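Local coordinates for chromosomal replication initiator protein DnaA (Aquifex aeolicus, PDB 1L8Q) that binds ATP or ADP through its AAA+ region and probably initiates chromosomal replication by binding the replication origin, at residues 39-44 and 154-159; 105-110 and 134-139. All coordinates share one frame; numbering follows the deposited sequence.

Contact 1: residues 39-44 and 154-159; sequences PIFIYG and SRFEGG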
ATOM      1  N   PRO A  39     -21.035  -9.952   6.890  1.00 23.10           N
ATOM      2  CA  PRO A  39     -19.595 -10.086   7.007  1.00 22.34           C
ATOM      3  C   PRO A  39     -18.947  -8.868   7.632  1.00 22.04           C
ATOM      4  O   PRO A  39     -19.600  -7.846   7.873  1.00 21.76           O
ATOM      5  CB  PRO A  39     -19.141 -10.147   5.555  1.00 21.99           C
ATOM      6  CG  PRO A  39     -20.241  -9.506   4.770  1.00 23.30           C
ATOM      7  CD  PRO A  39     -21.435  -9.304   5.637  1.00 22.79           C
ATOM      8  N   ILE A  40     -17.647  -8.997   7.885  1.00 21.80           N
ATOM      9  CA  ILE A  40     -16.805  -7.890   8.274  1.00 21.57           C
ATOM     10  C   ILE A  40     -15.976  -7.559   7.045  1.00 21.80           C
ATOM     11  O   ILE A  40     -15.366  -8.446   6.463  1.00 21.85           O
ATOM     12  CB  ILE A  40     -15.861  -8.307   9.386  1.00 21.38           C
ATOM     13  CG1 ILE A  40     -16.624  -8.563  10.668  1.00 21.04           C
ATOM     14  CG2 ILE A  40     -14.795  -7.240   9.623  1.00 20.13           C
ATOM     15  CD1 ILE A  40     -15.750  -9.063  11.753  1.00 19.77           C
ATOM     16  N   PHE A  41     -15.945  -6.287   6.657  1.00 21.77           N
ATOM     17  CA  PHE A  41     -15.204  -5.864   5.472  1.00 21.34           C
ATOM     18  C   PHE A  41     -14.250  -4.770   5.888  1.00 21.82           C
ATOM     19  O   PHE A  41     -14.675  -3.643   6.145  1.00 22.38           O
ATOM     20  CB  PHE A  41     -16.177  -5.318   4.435  1.00 21.09           C
ATOM     21  CG  PHE A  41     -15.571  -5.051   3.109  1.00 19.57           C
ATOM     22  CD1 PHE A  41     -14.754  -3.946   2.909  1.00 19.18           C
ATOM     23  CD2 PHE A  41     -15.847  -5.883   2.032  1.00 19.17           C
ATOM     24  CE1 PHE A  41     -14.196  -3.692   1.657  1.00 18.50           C
ATOM     25  CE2 PHE A  41     -15.311  -5.628   0.770  1.00 18.13           C
ATOM     26  CZ  PHE A  41     -14.488  -4.533   0.583  1.00 18.54           C
ATOM     27  N   ILE A  42     -12.964  -5.099   5.976  1.00 21.68           N
ATOM     28  CA  ILE A  42     -11.957  -4.131   6.367  1.00 21.68           C
ATOM     29  C   ILE A  42     -11.283  -3.501   5.155  1.00 21.59           C
ATOM     30  O   ILE A  42     -10.895  -4.195   4.238  1.00 21.59           O
ATOM     31  CB  ILE A  42     -10.893  -4.816   7.214  1.00 21.94           C
ATOM     32  CG1 ILE A  42     -11.493  -5.345   8.508  1.00 22.69           C
ATOM     33  CG2 ILE A  42      -9.741  -3.854   7.520  1.00 21.33           C
ATOM     34  CD1 ILE A  42     -10.620  -6.424   9.154  1.00 24.80           C
ATOM     35  N   TYR A  43     -11.129  -2.181   5.158  1.00 21.72           N
ATOM     36  CA  TYR A  43     -10.444  -1.514   4.057  1.00 21.10           C
ATOM     37  C   TYR A  43      -9.497  -0.391   4.507  1.00 22.09           C
ATOM     38  O   TYR A  43      -9.720   0.291   5.515  1.00 21.27           O
ATOM     39  CB  TYR A  43     -11.428  -1.002   3.018  1.00 20.25           C
ATOM     40  CG  TYR A  43     -12.282   0.122   3.500  1.00 18.34           C
ATOM     41  CD1 TYR A  43     -11.995   1.442   3.155  1.00 17.75           C
ATOM     42  CD2 TYR A  43     -13.369  -0.123   4.301  1.00 18.00           C
ATOM     43  CE1 TYR A  43     -12.773   2.474   3.596  1.00 16.82           C
ATOM     44  CE2 TYR A  43     -14.168   0.892   4.742  1.00 18.47           C
ATOM     45  CZ  TYR A  43     -13.868   2.199   4.384  1.00 19.21           C
ATOM     46  OH  TYR A  43     -14.678   3.221   4.824  1.00 20.58           O
ATOM     47  N   GLY A  44      -8.433  -0.222   3.739  1.00 23.01           N
ATOM     48  CA  GLY A  44      -7.430   0.770   4.025  1.00 24.35           C
ATOM     49  C   GLY A  44      -6.293   0.659   3.040  1.00 25.56           C
ATOM     50  O   GLY A  44      -6.173  -0.322   2.292  1.00 25.70           O
ATOM     51  N   SER A 154     -23.815  -5.439  -2.389  1.00 25.52           N
ATOM     52  CA  SER A 154     -24.900  -5.237  -1.423  1.00 26.04           C
ATOM     53  C   SER A 154     -24.634  -6.128  -0.241  1.00 25.69           C
ATOM     54  O   SER A 154     -24.634  -5.679   0.908  1.00 25.77           O
ATOM     55  CB  SER A 154     -26.273  -5.560  -1.997  1.00 25.97           C
ATOM     56  OG  SER A 154     -26.162  -5.973  -3.334  1.00 30.00           O
ATOM     57  N   ARG A 155     -24.365  -7.395  -0.521  1.00 25.34           N
ATOM     58  CA  ARG A 155     -24.086  -8.330   0.543  1.00 25.61           C
ATOM     59  C   ARG A 155     -23.022  -7.777   1.501  1.00 24.72           C
ATOM     60  O   ARG A 155     -23.219  -7.768   2.708  1.00 24.87           O
ATOM     61  CB  ARG A 155     -23.701  -9.698  -0.018  1.00 25.69           C
ATOM     62  CG  ARG A 155     -24.871 -10.424  -0.647  1.00 29.66           C
ATOM     63  CD  ARG A 155     -25.556 -11.398   0.287  1.00 36.23           C
ATOM     64  NE  ARG A 155     -26.653 -12.121  -0.350  1.00 40.91           N
ATOM     65  CZ  ARG A 155     -27.122 -13.275   0.106  1.00 44.00           C
ATOM     66  NH1 ARG A 155     -26.575 -13.817   1.196  1.00 45.27           N
ATOM     67  NH2 ARG A 155     -28.135 -13.889  -0.514  1.00 43.69           N
ATOM     68  N   PHE A 156     -21.911  -7.295   0.968  1.00 23.57           N
ATOM     69  CA  PHE A 156     -20.888  -6.760   1.836  1.00 22.77           C
ATOM     70  C   PHE A 156     -21.527  -5.641   2.662  1.00 22.37           C
ATOM     71  O   PHE A 156     -21.253  -5.471   3.851  1.00 21.97           O
ATOM     72  CB  PHE A 156     -19.726  -6.170   1.024  1.00 22.98           C
ATOM     73  CG  PHE A 156     -19.021  -7.158   0.118  1.00 23.55           C
ATOM     74  CD1 PHE A 156     -19.180  -8.522   0.279  1.00 23.56           C
ATOM     75  CD2 PHE A 156     -18.194  -6.703  -0.897  1.00 22.70           C
ATOM     76  CE1 PHE A 156     -18.517  -9.416  -0.550  1.00 24.56           C
ATOM     77  CE2 PHE A 156     -17.529  -7.594  -1.724  1.00 23.83           C
ATOM     78  CZ  PHE A 156     -17.691  -8.953  -1.553  1.00 23.16           C
ATOM     79  N   GLU A 157     -22.393  -4.871   2.034  1.00 21.37           N
ATOM     80  CA  GLU A 157     -22.904  -3.720   2.713  1.00 20.52           C
ATOM     81  C   GLU A 157     -23.938  -4.053   3.761  1.00 20.37           C
ATOM     82  O   GLU A 157     -24.340  -3.189   4.557  1.00 20.13           O
ATOM     83  CB  GLU A 157     -23.363  -2.672   1.724  1.00 20.76           C
ATOM     84  CG  GLU A 157     -22.227  -1.758   1.335  1.00 20.66           C
ATOM     85  CD  GLU A 157     -22.505  -0.958   0.096  1.00 22.06           C
ATOM     86  OE1 GLU A 157     -23.687  -0.888  -0.311  1.00 23.47           O
ATOM     87  OE2 GLU A 157     -21.536  -0.397  -0.474  1.00 21.31           O
ATOM     88  N   GLY A 158     -24.334  -5.317   3.797  1.00 19.40           N
ATOM     89  CA  GLY A 158     -25.254  -5.773   4.803  1.00 19.23           C
ATOM     90  C   GLY A 158     -24.517  -6.035   6.100  1.00 19.70           C
ATOM     91  O   GLY A 158     -25.115  -6.187   7.160  1.00 19.92           O
ATOM     92  N   GLY A 159     -23.202  -6.072   6.038  1.00 20.04           N
ATOM     93  CA  GLY A 159     -22.439  -6.359   7.245  1.00 20.83           C
ATOM     94  C   GLY A 159     -21.894  -5.140   7.963  1.00 20.82           C
ATOM     95  O   GLY A 159     -22.617  -4.168   8.210  1.00 20.94           O
TER
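Arg155 meets Pro39 through its backbone: its carbonyl O lies 3.8 Å from Pro39 CD. Its side chain takes little part, packing instead on Phe121, Phe124 and Tyr128 of helix 114-129. One residue on, Phe156 contributes both backbone and ring. Its CA approaches Pro39 CG at 4.1 Å, and with CG beside the backbone N and anti to the carbonyl carbon (chi1 -60°), its ring lies against the Phe41 ring. There the two rings meet at a slant, with centroids 5.3 Å apart and planes inclined by 40°. The contact runs through CD2 and CE2 of Phe41 and CG, CD2 and CE2 of Phe156, closest between Phe41 CE2 and Phe156 CD2 at 3.5 Å. Phe41 also packs on Leu136, Pro142 and Leu145, so the pair belongs to a larger apolar cluster on this face of the sheet. Past the helix, Gly159 draws up to the start of the strand, its CA 4.7 Å from that of Pro39. A CA-H...O contact joins Gly159 CA to Pro39 O at 3.3 Å, with 141° at the hydrogen. No hydrogen bond spans the two segments; the backbone pairing begins just afterwards, where Pro39 and Phe41 bond to Ile160, and Phe41 also to Val162. Helix 150-157 thus packs against strand 40-43 and then leads into strand 160-163, which lies parallel beside strand 40-43, completing the 2-3-4-1-5 strand order expected of an AAA+ ATPase, whose P-loop follows strand 40-43.

Contact 2: residues 105-110 and 134-139; sequences DDVQFL and IILASD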
ATOM      1  N   ASP A 105      -8.658 -11.977   1.452  1.00 24.37           N
ATOM      2  CA  ASP A 105      -7.855 -10.772   1.497  1.00 24.18           C
ATOM      3  C   ASP A 105      -7.751 -10.160   0.110  1.00 24.41           C
ATOM      4  O   ASP A 105      -7.781 -10.878  -0.874  1.00 24.66           O
ATOM      5  CB  ASP A 105      -6.468 -11.162   1.974  1.00 24.36           C
ATOM      6  CG  ASP A 105      -5.717 -10.018   2.615  1.00 24.97           C
ATOM      7  OD1 ASP A 105      -6.215  -8.870   2.603  1.00 24.83           O
ATOM      8  OD2 ASP A 105      -4.614 -10.189   3.175  1.00 23.52           O
ATOM      9  N   ASP A 106      -7.633  -8.835   0.034  1.00 24.45           N
ATOM     10  CA  ASP A 106      -7.473  -8.127  -1.243  1.00 24.53           C
ATOM     11  C   ASP A 106      -8.612  -8.306  -2.271  1.00 24.33           C
ATOM     12  O   ASP A 106      -8.364  -8.479  -3.469  1.00 24.19           O
ATOM     13  CB  ASP A 106      -6.129  -8.465  -1.878  1.00 24.51           C
ATOM     14  CG  ASP A 106      -4.945  -7.949  -1.059  1.00 27.27           C
ATOM     15  OD1 ASP A 106      -3.875  -8.617  -1.063  1.00 29.81           O
ATOM     16  OD2 ASP A 106      -4.982  -6.897  -0.373  1.00 28.50           O
ATOM     17  N   VAL A 107      -9.847  -8.208  -1.792  1.00 24.41           N
ATOM     18  CA  VAL A 107     -11.056  -8.396  -2.601  1.00 24.50           C
ATOM     19  C   VAL A 107     -11.105  -7.602  -3.905  1.00 24.20           C
ATOM     20  O   VAL A 107     -11.744  -7.992  -4.849  1.00 24.60           O
ATOM     21  CB  VAL A 107     -12.273  -8.066  -1.779  1.00 24.31           C
ATOM     22  CG1 VAL A 107     -13.478  -7.879  -2.665  1.00 26.39           C
ATOM     23  CG2 VAL A 107     -12.514  -9.158  -0.789  1.00 25.87           C
ATOM     24  N   GLN A 108     -10.419  -6.494  -3.949  1.00 24.50           N
ATOM     25  CA  GLN A 108     -10.359  -5.665  -5.145  1.00 25.54           C
ATOM     26  C   GLN A 108     -10.000  -6.470  -6.383  1.00 25.68           C
ATOM     27  O   GLN A 108     -10.436  -6.145  -7.485  1.00 25.59           O
ATOM     28  CB  GLN A 108      -9.272  -4.632  -4.929  1.00 25.40           C
ATOM     29  CG  GLN A 108      -8.788  -4.696  -3.486  1.00 28.22           C
ATOM     30  CD  GLN A 108      -7.324  -4.749  -3.402  1.00 30.49           C
ATOM     31  OE1 GLN A 108      -6.652  -4.404  -4.345  1.00 32.86           O
ATOM     32  NE2 GLN A 108      -6.808  -5.183  -2.277  1.00 32.65           N
ATOM     33  N   PHE A 109      -9.162  -7.492  -6.199  1.00 25.98           N
ATOM     34  CA  PHE A 109      -8.672  -8.301  -7.309  1.00 26.10           C
ATOM     35  C   PHE A 109      -9.721  -9.271  -7.855  1.00 25.86           C
ATOM     36  O   PHE A 109      -9.466  -9.999  -8.805  1.00 25.89           O
ATOM     37  CB  PHE A 109      -7.376  -9.029  -6.922  1.00 26.54           C
ATOM     38  CG  PHE A 109      -6.200  -8.105  -6.745  1.00 27.04           C
ATOM     39  CD1 PHE A 109      -5.826  -7.232  -7.762  1.00 28.89           C
ATOM     40  CD2 PHE A 109      -5.479  -8.093  -5.562  1.00 27.53           C
ATOM     41  CE1 PHE A 109      -4.740  -6.356  -7.594  1.00 28.87           C
ATOM     42  CE2 PHE A 109      -4.404  -7.234  -5.385  1.00 26.62           C
ATOM     43  CZ  PHE A 109      -4.034  -6.361  -6.403  1.00 27.61           C
ATOM     44  N   LEU A 110     -10.901  -9.263  -7.250  1.00 25.67           N
ATOM     45  CA  LEU A 110     -12.036 -10.008  -7.764  1.00 25.53           C
ATOM     46  C   LEU A 110     -12.543  -9.403  -9.082  1.00 26.02           C
ATOM     47  O   LEU A 110     -13.250 -10.075  -9.835  1.00 25.75           O
ATOM     48  CB  LEU A 110     -13.170  -9.980  -6.746  1.00 25.05           C
ATOM     49  CG  LEU A 110     -13.616 -11.223  -5.980  1.00 24.50           C
ATOM     50  CD1 LEU A 110     -12.554 -12.316  -5.874  1.00 20.97           C
ATOM     51  CD2 LEU A 110     -14.138 -10.818  -4.619  1.00 23.08           C
ATOM     52  N   ILE A 134     -17.343 -14.572   8.012  1.00 21.03           N
ATOM     53  CA  ILE A 134     -16.637 -14.154   6.830  1.00 20.50           C
ATOM     54  C   ILE A 134     -15.946 -12.850   7.146  1.00 21.03           C
ATOM     55  O   ILE A 134     -16.561 -11.938   7.693  1.00 21.00           O
ATOM     56  CB  ILE A 134     -17.612 -13.932   5.693  1.00 20.45           C
ATOM     57  CG1 ILE A 134     -18.378 -15.222   5.380  1.00 20.09           C
ATOM     58  CG2 ILE A 134     -16.879 -13.421   4.467  1.00 19.53           C
ATOM     59  CD1 ILE A 134     -19.678 -14.980   4.632  1.00 19.77           C
ATOM     60  N   ILE A 135     -14.655 -12.767   6.845  1.00 20.96           N
ATOM     61  CA  ILE A 135     -13.952 -11.517   6.984  1.00 20.75           C
ATOM     62  C   ILE A 135     -13.262 -11.205   5.670  1.00 21.31           C
ATOM     63  O   ILE A 135     -12.489 -12.012   5.160  1.00 21.14           O
ATOM     64  CB  ILE A 135     -12.951 -11.574   8.121  1.00 20.87           C
ATOM     65  CG1 ILE A 135     -13.634 -12.007   9.395  1.00 21.00           C
ATOM     66  CG2 ILE A 135     -12.303 -10.205   8.347  1.00 20.87           C
ATOM     67  CD1 ILE A 135     -12.715 -12.053  10.566  1.00 21.59           C
ATOM     68  N   LEU A 136     -13.582 -10.044   5.102  1.00 21.77           N
ATOM     69  CA  LEU A 136     -12.985  -9.616   3.855  1.00 22.30           C
ATOM     70  C   LEU A 136     -12.086  -8.455   4.141  1.00 22.37           C
ATOM     71  O   LEU A 136     -12.272  -7.756   5.132  1.00 23.08           O
ATOM     72  CB  LEU A 136     -14.054  -9.147   2.868  1.00 22.29           C
ATOM     73  CG  LEU A 136     -15.058 -10.147   2.324  1.00 22.82           C
ATOM     74  CD1 LEU A 136     -14.465 -11.527   2.250  1.00 22.22           C
ATOM     75  CD2 LEU A 136     -16.235 -10.135   3.209  1.00 24.87           C
ATOM     76  N   ALA A 137     -11.114  -8.235   3.268  1.00 21.70           N
ATOM     77  CA  ALA A 137     -10.270  -7.056   3.359  1.00 20.94           C
ATOM     78  C   ALA A 137     -10.037  -6.543   1.952  1.00 21.14           C
ATOM     79  O   ALA A 137     -10.009  -7.327   0.981  1.00 20.60           O
ATOM     80  CB  ALA A 137      -8.987  -7.372   4.010  1.00 20.62           C
ATOM     81  N   SER A 138      -9.908  -5.226   1.831  1.00 20.96           N
ATOM     82  CA  SER A 138      -9.767  -4.597   0.536  1.00 21.31           C
ATOM     83  C   SER A 138      -8.993  -3.323   0.690  1.00 21.59           C
ATOM     84  O   SER A 138      -8.847  -2.821   1.796  1.00 22.32           O
ATOM     85  CB  SER A 138     -11.123  -4.294  -0.068  1.00 21.01           C
ATOM     86  OG  SER A 138     -10.978  -3.376  -1.146  1.00 22.44           O
ATOM     87  N   ASP A 139      -8.489  -2.794  -0.412  1.00 21.44           N
ATOM     88  CA  ASP A 139      -7.750  -1.557  -0.338  1.00 21.79           C
ATOM     89  C   ASP A 139      -8.703  -0.411  -0.572  1.00 22.07           C
ATOM     90  O   ASP A 139      -8.307   0.739  -0.574  1.00 22.76           O
ATOM     91  CB  ASP A 139      -6.590  -1.521  -1.361  1.00 21.19           C
ATOM     92  CG  ASP A 139      -7.078  -1.461  -2.791  1.00 21.75           C
ATOM     93  OD1 ASP A 139      -8.234  -1.849  -3.041  1.00 20.87           O
ATOM     94  OD2 ASP A 139      -6.387  -1.041  -3.738  1.00 23.94           O
TER
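Asp105 and Asp106 run beside Ala137 and Ser138 with CA separations of 4.8 Å and 4.6 Å, but residues 105-108 diverge from 136-139 by 52°. Asp106 takes positive backbone angles, turning the chain out of strand 101-105 into a 3-10 segment at 107-110. One cross-bond secures this turn: Val107 N donates to Ala137 O over 2.9 Å, nearly straight at 171°. Strand 101-105 and the two aspartates after its apolar run match a Walker B motif, in keeping with ATP binding by Asp105 and magnesium binding by Asp106; the neighbouring strand 133-138 leads into the region that carries sensor 1 in AAA+ proteins. Asp105 places OD1 3.5 Å from Ala137 CB, while its OD2 is hydrogen-bonded to Thr51 and Tyr70. Val107, its CG1 anti to the backbone N (chi1 164°), leaves CG2 to pack on Leu136 CB at 4.0 Å. Farther along, the Gln108 amide and Asp139 carboxylate are modelled with their planes stacked, but the approach is too close, with acceptor facing acceptor, so the detail is doubtful. Next to them the Ser138 hydroxyl is hydrogen-bonded to the Arg140 carbonyl.

In the fold
Strands 40-43 and 133-138 are neighbours in the parallel sheet, and their edges join the two contacts: Ile40 O to Leu136 N and Ile42 O to Ser138 N, each 2.8 Å, are probable hydrogen bonds. Phe41 of contact 1 also packs on Ser138 of contact 2. Both contacts are buried, with centres 9 Å apart, but their chemistry differs. Contact 1 sets a helix against a strand through phenylalanine rings, proline and glycine; nearest atoms of the Phe41 side chain and ADP are about 12 Å apart. Contact 2 joins a loop to a strand by a backbone hydrogen bond, with Val107 packed on Leu136 and polar side chains alongside; nearest atoms of Asp105's side chain and magnesium are about 4 Å apart.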